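Local coordinates for protein 1,4-dihydroxy-6-naphtoate synthase (Archaeoglobus fulgidus, PDB 1ZBM) that probably catalyses the conversion of cyclic dehypoxanthine futalosine into 1,4-dihydroxy-6-naphthoate, a step in the biosynthesis of menaquinone, at residues D22-Y27 against A209-N214; R52-A57 against D74-L79; L119-E124 against W170-E175. One frame throughout, in Å; residues are numbered along the deposited sequence.

Contact 1 of 3, residues D22-Y27 against A209-N214; sequences DAFMFY and AFAIEN
Phe24 and Tyr27 of helix 20-30 meet Phe210 and Ala211 near the end of helix 194-213, a nearly perpendicular helix pair in a periplasmic-binding-protein-like fold. The axes of the two short helical segments pass 7.9 Å apart at 105°, and the small Ala211 lies at this crossing with its CB pointing toward helix 20-30. That methyl, Ala211 CB, lies over one face of the Phe24 ring, 3.8 Å from its centroid and displaced toward the rim, a CH-pi contact. It also touches the backbone, with Ala211 CB 3.5 Å from Phe24 O, so ring and carbonyl of the same residue both meet the methyl. The ring gets there because Phe24 CG stands anti to the backbone N (chi1 -178°); its far atom CZ then comes within 3.3 Å of Ala211 O, while Ile212 CD1 lies at the ring edge. Replacing Phe24 by an alanine would probably leave the Ala211 methyl without its aromatic face and open a gap between the helices. Beside this pair, Tyr27 turns a ring edge to Phe210, CE1 of Tyr27 lying 3.5 Å from CE2 of Phe210, with the planes inclined at 31°. Further out, Tyr27 OH is hydrogen-bonded to Glu217 of helix 215-222, which also touches Phe210. On the other partner, Asn214 ND2 sits 3.2 Å above the centre of the Phe210 ring and donates a 3.0 Å hydrogen bond to Phe210 O.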
# COMPACT_ATOMS: atom_id res chain seq x y z
N ASP A 22 -1.79 -6.46 5.41
CA ASP A 22 -3.03 -6.77 4.71
C ASP A 22 -3.78 -7.96 5.31
O ASP A 22 -4.97 -7.87 5.59
CB ASP A 22 -2.74 -7.03 3.23
CG ASP A 22 -3.99 -7.26 2.43
OD1 ASP A 22 -4.65 -8.32 2.63
OD2 ASP A 22 -4.34 -6.40 1.60
N ALA A 23 -3.08 -9.07 5.52
CA ALA A 23 -3.69 -10.26 6.10
C ALA A 23 -4.27 -9.89 7.47
O ALA A 23 -5.34 -10.36 7.86
CB ALA A 23 -2.65 -11.37 6.26
N PHE A 24 -3.53 -9.04 8.18
CA PHE A 24 -3.91 -8.56 9.50
C PHE A 24 -5.28 -7.89 9.41
O PHE A 24 -6.23 -8.29 10.09
CB PHE A 24 -2.84 -7.57 9.98
CG PHE A 24 -3.07 -7.01 11.36
CD1 PHE A 24 -2.81 -7.78 12.49
CD2 PHE A 24 -3.57 -5.73 11.52
CE1 PHE A 24 -3.02 -7.26 13.78
CE2 PHE A 24 -3.79 -5.20 12.80
CZ PHE A 24 -3.52 -5.97 13.93
N MSE A 25 -5.38 -6.88 8.55
CA MSE A 25 -6.61 -6.13 8.32
C MSE A 25 -7.77 -7.04 7.89
O MSE A 25 -8.90 -6.89 8.38
CB MSE A 25 -6.34 -5.07 7.25
CG MSE A 25 -7.50 -4.13 6.96
SE MSE A 25 -7.15 -3.06 5.35
CE MSE A 25 -5.35 -2.46 5.81
N PHE A 26 -7.49 -7.99 6.99
CA PHE A 26 -8.54 -8.90 6.49
C PHE A 26 -8.77 -10.18 7.28
O PHE A 26 -9.66 -10.96 6.93
CB PHE A 26 -8.25 -9.30 5.04
CG PHE A 26 -8.60 -8.24 4.03
CD1 PHE A 26 -7.64 -7.33 3.62
CD2 PHE A 26 -9.86 -8.18 3.47
CE1 PHE A 26 -7.94 -6.37 2.64
CE2 PHE A 26 -10.18 -7.24 2.49
CZ PHE A 26 -9.22 -6.33 2.08
N TYR A 27 -8.00 -10.40 8.34
CA TYR A 27 -8.15 -11.61 9.14
C TYR A 27 -9.58 -11.94 9.55
O TYR A 27 -10.05 -13.06 9.32
CB TYR A 27 -7.28 -11.54 10.40
CG TYR A 27 -7.60 -12.63 11.39
CD1 TYR A 27 -8.47 -12.40 12.46
CD2 TYR A 27 -7.10 -13.92 11.20
CE1 TYR A 27 -8.83 -13.44 13.31
CE2 TYR A 27 -7.47 -14.96 12.05
CZ TYR A 27 -8.33 -14.71 13.10
OH TYR A 27 -8.68 -15.75 13.94
N ALA A 209 -11.43 -3.07 12.72
CA ALA A 209 -11.62 -2.85 14.15
C ALA A 209 -11.31 -4.13 14.91
O ALA A 209 -10.73 -4.10 16.00
CB ALA A 209 -13.06 -2.40 14.42
N PHE A 210 -11.69 -5.27 14.34
CA PHE A 210 -11.43 -6.56 14.99
C PHE A 210 -9.93 -6.78 15.16
O PHE A 210 -9.48 -7.28 16.19
CB PHE A 210 -12.02 -7.72 14.17
CG PHE A 210 -11.77 -9.07 14.79
CD1 PHE A 210 -12.73 -9.67 15.60
CD2 PHE A 210 -10.54 -9.72 14.60
CE1 PHE A 210 -12.49 -10.90 16.22
CE2 PHE A 210 -10.28 -10.95 15.21
CZ PHE A 210 -11.25 -11.54 16.02
N ALA A 211 -9.16 -6.43 14.13
CA ALA A 211 -7.71 -6.60 14.17
C ALA A 211 -7.05 -5.80 15.29
O ALA A 211 -6.15 -6.30 15.97
CB ALA A 211 -7.10 -6.24 12.82
N ILE A 212 -7.48 -4.57 15.49
CA ILE A 212 -6.92 -3.71 16.53
C ILE A 212 -7.22 -4.21 17.95
O ILE A 212 -6.38 -4.11 18.84
CB ILE A 212 -7.46 -2.26 16.40
CG1 ILE A 212 -6.99 -1.67 15.06
CG2 ILE A 212 -6.95 -1.40 17.55
CD1 ILE A 212 -5.48 -1.65 14.90
N GLU A 213 -8.43 -4.75 18.14
CA GLU A 213 -8.86 -5.28 19.44
C GLU A 213 -8.31 -6.67 19.70
O GLU A 213 -8.37 -7.17 20.82
CB GLU A 213 -10.39 -5.32 19.49
CG GLU A 213 -11.04 -3.94 19.37
CD GLU A 213 -12.54 -4.02 19.22
OE1 GLU A 213 -13.21 -4.73 20.02
OE2 GLU A 213 -13.08 -3.33 18.32
N ASN A 214 -7.79 -7.29 18.65
CA ASN A 214 -7.22 -8.62 18.75
C ASN A 214 -5.96 -8.66 17.91
O ASN A 214 -5.85 -9.45 16.98
CB ASN A 214 -8.23 -9.65 18.24
CG ASN A 214 -9.54 -9.60 18.97
OD1 ASN A 214 -9.64 -9.99 20.14
ND2 ASN A 214 -10.57 -9.10 18.30

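Contact 2 of 3, residues R52-A57 against D74-L79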
# COMPACT_ATOMS: atom_id res chain seq x y z
N ARG A 52 -2.15 -2.98 -12.10
CA ARG A 52 -2.27 -3.20 -13.53
C ARG A 52 -3.60 -3.83 -13.92
O ARG A 52 -4.26 -3.35 -14.84
CB ARG A 52 -1.09 -4.04 -14.03
CG ARG A 52 0.23 -3.27 -14.08
CD ARG A 52 1.41 -4.14 -14.48
NE ARG A 52 2.61 -3.33 -14.76
CZ ARG A 52 2.81 -2.64 -15.88
NH1 ARG A 52 1.90 -2.64 -16.84
NH2 ARG A 52 3.93 -1.94 -16.05
N LYS A 53 -4.01 -4.88 -13.23
CA LYS A 53 -5.28 -5.53 -13.55
C LYS A 53 -6.46 -4.59 -13.34
O LYS A 53 -7.54 -4.81 -13.88
CB LYS A 53 -5.47 -6.78 -12.69
CG LYS A 53 -4.59 -7.94 -13.08
CD LYS A 53 -5.08 -9.19 -12.39
CE LYS A 53 -4.54 -10.44 -13.05
NZ LYS A 53 -5.13 -11.65 -12.40
N ALA A 54 -6.24 -3.54 -12.55
CA ALA A 54 -7.29 -2.57 -12.26
C ALA A 54 -7.65 -1.74 -13.49
O ALA A 54 -8.68 -1.06 -13.52
CB ALA A 54 -6.84 -1.64 -11.12
N PHE A 55 -6.78 -1.79 -14.51
CA PHE A 55 -7.01 -1.04 -15.75
C PHE A 55 -8.07 -1.72 -16.60
O PHE A 55 -8.49 -1.18 -17.61
CB PHE A 55 -5.71 -0.94 -16.54
CG PHE A 55 -4.78 0.12 -16.03
CD1 PHE A 55 -4.95 1.46 -16.41
CD2 PHE A 55 -3.77 -0.20 -15.12
CE1 PHE A 55 -4.13 2.45 -15.89
CE2 PHE A 55 -2.95 0.79 -14.60
CZ PHE A 55 -3.12 2.11 -14.98
N ASN A 56 -8.49 -2.91 -16.18
CA ASN A 56 -9.51 -3.66 -16.88
C ASN A 56 -10.77 -3.81 -15.99
O ASN A 56 -11.75 -4.44 -16.39
CB ASN A 56 -8.97 -5.04 -17.28
CG ASN A 56 -7.83 -4.96 -18.31
OD1 ASN A 56 -8.06 -4.65 -19.48
ND2 ASN A 56 -6.61 -5.23 -17.86
N ALA A 57 -10.74 -3.21 -14.80
CA ALA A 57 -11.87 -3.29 -13.87
C ALA A 57 -12.20 -4.75 -13.62
O ALA A 57 -13.36 -5.16 -13.67
CB ALA A 57 -13.08 -2.56 -14.45
N ASP A 74 -12.11 6.61 -13.03
CA ASP A 74 -13.28 6.66 -13.90
C ASP A 74 -14.18 5.44 -13.66
O ASP A 74 -15.41 5.53 -13.72
CB ASP A 74 -12.86 6.72 -15.38
CG ASP A 74 -11.93 5.58 -15.78
OD1 ASP A 74 -10.89 5.38 -15.11
OD2 ASP A 74 -12.22 4.89 -16.80
N LYS A 75 -13.54 4.31 -13.39
CA LYS A 75 -14.27 3.07 -13.16
C LYS A 75 -14.29 2.68 -11.67
O LYS A 75 -15.11 1.87 -11.25
CB LYS A 75 -13.64 1.94 -13.98
CG LYS A 75 -13.90 2.03 -15.48
CD LYS A 75 -15.40 2.04 -15.78
CE LYS A 75 -15.68 1.61 -17.20
NZ LYS A 75 -14.74 2.24 -18.16
N TYR A 76 -13.40 3.28 -10.90
CA TYR A 76 -13.29 2.97 -9.47
C TYR A 76 -13.38 4.21 -8.59
O TYR A 76 -13.06 5.31 -9.03
CB TYR A 76 -11.94 2.30 -9.20
CG TYR A 76 -11.85 0.83 -9.59
CD1 TYR A 76 -12.40 -0.16 -8.79
CD2 TYR A 76 -11.20 0.44 -10.77
CE1 TYR A 76 -12.32 -1.50 -9.13
CE2 TYR A 76 -11.11 -0.90 -11.13
CZ TYR A 76 -11.68 -1.87 -10.31
OH TYR A 76 -11.63 -3.18 -10.67
N ARG A 77 -13.84 4.03 -7.36
CA ARG A 77 -13.88 5.15 -6.42
C ARG A 77 -13.21 4.67 -5.14
O ARG A 77 -13.15 3.47 -4.88
CB ARG A 77 -15.31 5.61 -6.13
CG ARG A 77 -16.06 4.79 -5.13
CD ARG A 77 -17.37 5.48 -4.79
NE ARG A 77 -18.25 4.63 -4.01
CZ ARG A 77 -18.05 4.31 -2.73
NH1 ARG A 77 -16.99 4.78 -2.08
NH2 ARG A 77 -18.93 3.53 -2.11
N ILE A 78 -12.69 5.61 -4.36
CA ILE A 78 -12.00 5.26 -3.13
C ILE A 78 -12.95 4.85 -2.03
O ILE A 78 -13.92 5.56 -1.73
CB ILE A 78 -11.14 6.41 -2.62
CG1 ILE A 78 -10.21 6.90 -3.74
CG2 ILE A 78 -10.30 5.94 -1.44
CD1 ILE A 78 -9.62 8.28 -3.49
N LEU A 79 -12.70 3.70 -1.42
CA LEU A 79 -13.55 3.22 -0.32
C LEU A 79 -13.07 3.89 0.97
O LEU A 79 -11.88 4.01 1.21
CB LEU A 79 -13.45 1.71 -0.22
CG LEU A 79 -14.54 1.04 0.59
CD1 LEU A 79 -15.89 1.11 -0.14
CD2 LEU A 79 -14.13 -0.43 0.80
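At the start of strand 76-86, an outermost strand of the first five-stranded mixed sheet in this periplasmic-binding-protein-like fold, Tyr76 leans against Ala54 and Ala57 in the chain that leaves helix 47-53. No hydrogen bond joins the two segments, and the tyrosine ring carries the contact. Its edge faces Ala54, with Tyr76 CE2 3.4 Å from Ala54 O and near the ring plane. Farther along, Tyr76 OH passes over the backbone of Ala57, 3.2 Å from Ala57 CA. The two methyl groups add looser apolar contacts, Ala54 CB at 4.3 Å and Ala57 CB at 4.2 Å from Tyr76 CE2. With CG anti to its own carbonyl carbon (chi1 -77°), the Tyr76 ring extends from the strand toward the turn. There the hydroxyl has a definite partner, since Tyr76 OH is hydrogen-bonded to Tyr59 O just beyond the turn, which fixes the far end of the ring. Ala57 takes a left-handed backbone conformation (phi 56°, psi 47°), bending the chain away from the helical path. Arg189 of the adjacent strand 181-189 touches Tyr76 and bonds through NH1 to Ala57 O, tying sheet and turn a second time. Inside the turn, the Ala54 oxygen that meets the ring edge also receives a weak hydrogen bond, Ala57 N to Ala54 O at 3.2 Å.

Contact 3 of 3, residues L119-E124 against W170-E175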
# COMPACT_ATOMS: atom_id res chain seq x y z
N LEU A 119 9.24 8.99 -5.57
CA LEU A 119 10.63 8.99 -5.99
C LEU A 119 10.79 9.88 -7.22
O LEU A 119 11.67 10.74 -7.27
CB LEU A 119 11.09 7.56 -6.30
CG LEU A 119 12.55 7.36 -6.78
CD1 LEU A 119 13.51 7.86 -5.72
CD2 LEU A 119 12.80 5.88 -7.08
N LYS A 120 9.92 9.68 -8.21
CA LYS A 120 9.96 10.47 -9.44
C LYS A 120 9.76 11.96 -9.19
O LYS A 120 10.09 12.78 -10.03
CB LYS A 120 8.89 9.94 -10.41
CG LYS A 120 9.19 8.52 -10.94
CD LYS A 120 7.92 7.78 -11.33
CE LYS A 120 7.20 8.46 -12.47
NZ LYS A 120 5.82 7.91 -12.64
N LEU A 121 9.21 12.31 -8.02
CA LEU A 121 9.00 13.71 -7.66
C LEU A 121 10.19 14.26 -6.88
O LEU A 121 10.48 15.45 -6.95
CB LEU A 121 7.75 13.86 -6.80
CG LEU A 121 6.39 13.75 -7.47
CD1 LEU A 121 5.33 13.62 -6.40
CD2 LEU A 121 6.13 14.98 -8.35
N ALA A 122 10.87 13.41 -6.13
CA ALA A 122 12.01 13.85 -5.33
C ALA A 122 13.30 13.87 -6.15
O ALA A 122 14.16 14.72 -5.92
CB ALA A 122 12.16 12.94 -4.11
N VAL A 123 13.44 12.93 -7.08
CA VAL A 123 14.62 12.81 -7.94
C VAL A 123 14.10 12.80 -9.38
O VAL A 123 13.58 11.78 -9.84
CB VAL A 123 15.38 11.49 -7.67
CG1 VAL A 123 16.77 11.54 -8.29
CG2 VAL A 123 15.47 11.25 -6.17
N GLU A 124 14.21 13.93 -10.07
CA GLU A 124 13.70 14.05 -11.43
C GLU A 124 14.63 13.57 -12.52
O GLU A 124 14.46 13.93 -13.69
CB GLU A 124 13.28 15.49 -11.70
CG GLU A 124 14.20 16.52 -11.11
CD GLU A 124 13.57 17.88 -11.11
OE1 GLU A 124 12.44 18.00 -10.58
OE2 GLU A 124 14.20 18.84 -11.62
N TRP A 170 9.21 10.00 3.41
CA TRP A 170 8.32 10.75 4.27
C TRP A 170 8.91 12.11 4.58
O TRP A 170 8.18 13.10 4.62
CB TRP A 170 8.02 10.02 5.59
CG TRP A 170 7.48 10.97 6.62
CD1 TRP A 170 8.19 11.62 7.59
CD2 TRP A 170 6.13 11.46 6.72
NE1 TRP A 170 7.38 12.48 8.27
CE2 TRP A 170 6.11 12.41 7.76
CE3 TRP A 170 4.94 11.19 6.02
CZ2 TRP A 170 4.94 13.09 8.13
CZ3 TRP A 170 3.78 11.88 6.39
CH2 TRP A 170 3.79 12.81 7.44
N ASP A 171 10.22 12.19 4.82
CA ASP A 171 10.80 13.50 5.11
C ASP A 171 10.62 14.39 3.90
O ASP A 171 10.36 15.60 4.03
CB ASP A 171 12.28 13.41 5.43
CG ASP A 171 12.55 12.63 6.68
OD1 ASP A 171 11.75 12.76 7.64
OD2 ASP A 171 13.56 11.90 6.71
N TRP A 172 10.75 13.81 2.72
CA TRP A 172 10.60 14.58 1.50
C TRP A 172 9.17 15.07 1.34
O TRP A 172 8.94 16.20 0.92
CB TRP A 172 10.96 13.74 0.28
CG TRP A 172 10.79 14.53 -0.97
CD1 TRP A 172 11.71 15.34 -1.56
CD2 TRP A 172 9.60 14.62 -1.77
NE1 TRP A 172 11.17 15.93 -2.67
CE2 TRP A 172 9.87 15.52 -2.82
CE3 TRP A 172 8.32 14.04 -1.69
CZ2 TRP A 172 8.92 15.84 -3.80
CZ3 TRP A 172 7.37 14.37 -2.66
CH2 TRP A 172 7.68 15.26 -3.70
N TRP A 173 8.20 14.22 1.67
CA TRP A 173 6.80 14.58 1.54
C TRP A 173 6.39 15.62 2.57
O TRP A 173 5.60 16.51 2.29
CB TRP A 173 5.91 13.34 1.69
CG TRP A 173 4.48 13.63 2.03
CD1 TRP A 173 3.92 13.69 3.29
CD2 TRP A 173 3.39 13.83 1.11
NE1 TRP A 173 2.56 13.89 3.20
CE2 TRP A 173 2.21 13.98 1.87
CE3 TRP A 173 3.31 13.88 -0.29
CZ2 TRP A 173 0.97 14.18 1.28
CZ3 TRP A 173 2.06 14.08 -0.88
CH2 TRP A 173 0.91 14.23 -0.09
N SER A 174 6.95 15.48 3.77
CA SER A 174 6.66 16.39 4.85
C SER A 174 7.11 17.81 4.45
O SER A 174 6.51 18.80 4.87
CB SER A 174 7.37 15.92 6.11
OG SER A 174 6.90 16.61 7.25
N GLU A 175 8.15 17.90 3.63
CA GLU A 175 8.64 19.19 3.18
C GLU A 175 7.72 19.78 2.11
O GLU A 175 7.76 20.99 1.84
CB GLU A 175 10.07 19.07 2.63
CG GLU A 175 11.14 18.91 3.71
CD GLU A 175 12.53 18.63 3.14
OE1 GLU A 175 12.76 18.88 1.93
OE2 GLU A 175 13.40 18.17 3.92
O HOH W 1 12.51 17.51 -4.91
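Trp172 NE1 donates a 3.1 Å hydrogen bond to water 1, which lies at the edge of the indole and in its plane. The same water gives a weak bond to Ala122 O, 3.4 Å from the water oxygen, so the indole N-H of helix 169-174 is joined indirectly to the end of helix 114-122. The direct contact is apolar and is carried by the indole. Ala122 CB stands almost straight above the five-membered ring of Trp172, 3.5 Å from its centroid and 10° off the normal, a close CH-pi contact over one face. Leu121 meets the six-membered part: its CB is 3.4 Å from Trp172 CH2, while the leucine and indole side chains cross at about a right angle. Leu121 CD1 adds a looser touch, 3.9 Å from the same CH2. The backbone joins in as well, with Leu121 O 3.5 Å from Trp172 CZ2. Trp172 reaches this far because its CG is anti to the backbone N (chi1 180°), which carries the ring system out from its helix toward its neighbour. Met263 of helix 251-265 also touches the indole, and Leu269 packs on Leu121, so the C-terminal part of the chain takes part in the surroundings. The Leu121 side chain is about 8 Å from that of Thr114, a predicted substrate-binding residue at the other end of helix 114-122. The pair thus joins two helices that each follow a strand of the second five-stranded mixed sheet, 105-108 and 164-168, within the periplasmic-binding-protein-like fold.

From the N terminus, helix 20-30 opens contact 1, whose partner arrives only at residues 209-214, so its loop spans most of the chain and encloses the other two. Contact 2 closes first, a short return from helix 47-53 to the start of strand 76-86. Contact 3 opens afterwards and joins helices 114-122 and 169-174; contacts 2 and 3 therefore follow in series. Contacts 1 and 2 belong with the first mixed sheet and its flanking helices, contact 3 with the second. None touches another: centres of contacts 1 and 3 lie about 31 Å apart, on opposite sides of the chain's centre.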